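Local coordinates for protein transcription termination factor NusA (Planctomyces limnophilus, PDB 4MTN) that probably takes part in both termination and antitermination of transcription, binding the core RNA polymerase and nascent RNA, at residues Lys389-Asp392 / Leu393-Ala396. Numbering follows the deposited sequence.
Sequences KEQD and LRRA
Arg395 holds CG trans to its backbone N (chi1 -178°), runs straight to CD and then bends at chi3 (-68°), which turns its guanidinium back along the helix to Asp392, whose CG sits beside its own backbone N (chi1 -68°). OD1 of Asp392 meets NH1 of Arg395 at 2.9 Å, near the guanidinium plane and at its edge. The salt bridge is single-pronged and its hydrogen bond is weak because the N-H points well off the oxygen; the carboxylate and guanidinium planes stand almost perpendicular. Arg394 folds back in the same manner with the opposite bend at chi3, but it meets carbon rather than an acid: NH2 lies 3.5 Å from CG of Gln391, a van der Waals contact, and CA of Gln391 sits over one guanidinium face. The two side chains run alongside each other in the same direction. The backbone is regular: four i to i+4 bonds link Lys389-Asp392 to Leu393-Ala396, among them Arg395 N to Gln391 O at 2.8 Å. Round the helix from the Asp392-Arg395 pair, Glu390 forms a salt bridge with Arg386, one turn earlier. Such i to i+3 acid-arginine pairing over regular i to i+4 bonding is characteristic of a charged, solvent-facing alpha helix, here the late part of the long C-terminal helix 370-399.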
ATOM      1  N   LYS A 389      21.930  15.815  19.579  1.00 78.51           N
ATOM      2  CA  LYS A 389      21.973  17.263  19.750  1.00 79.11           C
ATOM      3  C   LYS A 389      23.414  17.769  19.813  1.00 80.33           C
ATOM      4  O   LYS A 389      23.685  18.930  19.507  1.00 80.69           O
ATOM      5  CB  LYS A 389      21.202  17.686  21.006  1.00 82.20           C
ATOM      6  CG  LYS A 389      21.860  17.309  22.323  1.00 86.26           C
ATOM      7  CD  LYS A 389      21.043  17.811  23.508  1.00 88.54           C
ATOM      8  CE  LYS A 389      21.704  17.465  24.835  1.00 88.79           C
ATOM      9  NZ  LYS A 389      23.027  18.129  24.994  1.00 89.21           N
ATOM     10  N   GLU A 390      24.334  16.892  20.202  1.00 82.20           N
ATOM     11  CA  GLU A 390      25.752  17.233  20.218  1.00 85.62           C
ATOM     12  C   GLU A 390      26.287  17.329  18.793  1.00 85.11           C
ATOM     13  O   GLU A 390      27.157  18.147  18.497  1.00 86.39           O
ATOM     14  CB  GLU A 390      26.550  16.203  21.019  1.00 91.87           C
ATOM     15  CG  GLU A 390      28.030  16.527  21.152  1.00101.57           C
ATOM     16  CD  GLU A 390      28.795  15.454  21.901  1.00108.67           C
ATOM     17  OE1 GLU A 390      28.154  14.512  22.413  1.00112.01           O
ATOM     18  OE2 GLU A 390      30.039  15.551  21.976  1.00111.90           O
ATOM     19  N   GLN A 391      25.759  16.482  17.914  1.00 84.14           N
ATOM     20  CA  GLN A 391      26.125  16.517  16.504  1.00 84.72           C
ATOM     21  C   GLN A 391      25.547  17.758  15.834  1.00 85.41           C
ATOM     22  O   GLN A 391      26.210  18.401  15.021  1.00 86.02           O
ATOM     23  CB  GLN A 391      25.643  15.254  15.787  1.00 84.51           C
ATOM     24  CG  GLN A 391      26.367  13.985  16.210  1.00 86.52           C
ATOM     25  CD  GLN A 391      25.750  12.734  15.614  1.00 87.33           C
ATOM     26  OE1 GLN A 391      24.738  12.798  14.916  1.00 87.05           O
ATOM     27  NE2 GLN A 391      26.359  11.586  15.888  1.00 86.83           N
ATOM     28  N   ASP A 392      24.305  18.087  16.181  1.00 86.08           N
ATOM     29  CA  ASP A 392      23.652  19.289  15.673  1.00 87.52           C
ATOM     30  C   ASP A 392      24.390  20.533  16.146  1.00 90.37           C
ATOM     31  O   ASP A 392      24.502  21.517  15.414  1.00 92.12           O
ATOM     32  CB  ASP A 392      22.190  19.340  16.115  1.00 86.57           C
ATOM     33  CG  ASP A 392      21.344  18.269  15.457  1.00 85.84           C
ATOM     34  OD1 ASP A 392      21.915  17.267  14.980  1.00 86.36           O
ATOM     35  OD2 ASP A 392      20.105  18.430  15.419  1.00 84.73           O
ATOM     36  N   LEU A 393      24.879  20.480  17.382  1.00 90.69           N
ATOM     37  CA  LEU A 393      25.712  21.539  17.939  1.00 93.40           C
ATOM     38  C   LEU A 393      26.926  21.781  17.050  1.00 96.05           C
ATOM     39  O   LEU A 393      27.106  22.873  16.513  1.00 99.26           O
ATOM     40  CB  LEU A 393      26.155  21.187  19.360  1.00 93.38           C
ATOM     41  CG  LEU A 393      26.840  22.305  20.149  1.00 95.31           C
ATOM     42  CD1 LEU A 393      25.894  23.481  20.336  1.00 96.91           C
ATOM     43  CD2 LEU A 393      27.336  21.790  21.492  1.00 95.06           C
ATOM     44  N   ARG A 394      27.760  20.753  16.914  1.00 96.42           N
ATOM     45  CA  ARG A 394      28.933  20.805  16.048  1.00100.19           C
ATOM     46  C   ARG A 394      28.567  21.200  14.616  1.00 98.51           C
ATOM     47  O   ARG A 394      29.300  21.943  13.965  1.00101.04           O
ATOM     48  CB  ARG A 394      29.657  19.456  16.050  1.00103.80           C
ATOM     49  CG  ARG A 394      30.875  19.398  15.141  1.00109.37           C
ATOM     50  CD  ARG A 394      31.595  18.059  15.240  1.00112.63           C
ATOM     51  NE  ARG A 394      30.779  16.950  14.751  1.00114.20           N
ATOM     52  CZ  ARG A 394      30.139  16.088  15.537  1.00115.64           C
ATOM     53  NH1 ARG A 394      30.218  16.204  16.856  1.00116.34           N
ATOM     54  NH2 ARG A 394      29.420  15.109  15.004  1.00114.11           N
ATOM     55  N   ARG A 395      27.431  20.705  14.136  1.00 93.56           N
ATOM     56  CA  ARG A 395      26.963  21.030  12.792  1.00 94.13           C
ATOM     57  C   ARG A 395      26.625  22.513  12.671  1.00 96.12           C
ATOM     58  O   ARG A 395      26.894  23.140  11.647  1.00 98.62           O
ATOM     59  CB  ARG A 395      25.744  20.181  12.426  1.00 92.86           C
ATOM     60  CG  ARG A 395      25.214  20.425  11.022  1.00 93.96           C
ATOM     61  CD  ARG A 395      24.043  19.508  10.696  1.00 93.80           C
ATOM     62  NE  ARG A 395      24.446  18.108  10.589  1.00 93.81           N
ATOM     63  CZ  ARG A 395      24.237  17.193  11.531  1.00 92.11           C
ATOM     64  NH1 ARG A 395      23.623  17.527  12.658  1.00 90.81           N
ATOM     65  NH2 ARG A 395      24.638  15.943  11.345  1.00 92.31           N
ATOM     66  N   ALA A 396      26.036  23.068  13.726  1.00 95.28           N
ATOM     67  CA  ALA A 396      25.653  24.475  13.737  1.00 96.35           C
ATOM     68  C   ALA A 396      26.866  25.384  13.913  1.00101.38           C
ATOM     69  O   ALA A 396      26.935  26.458  13.317  1.00105.34           O
ATOM     70  CB  ALA A 396      24.633  24.736  14.834  1.00 95.74           C
TER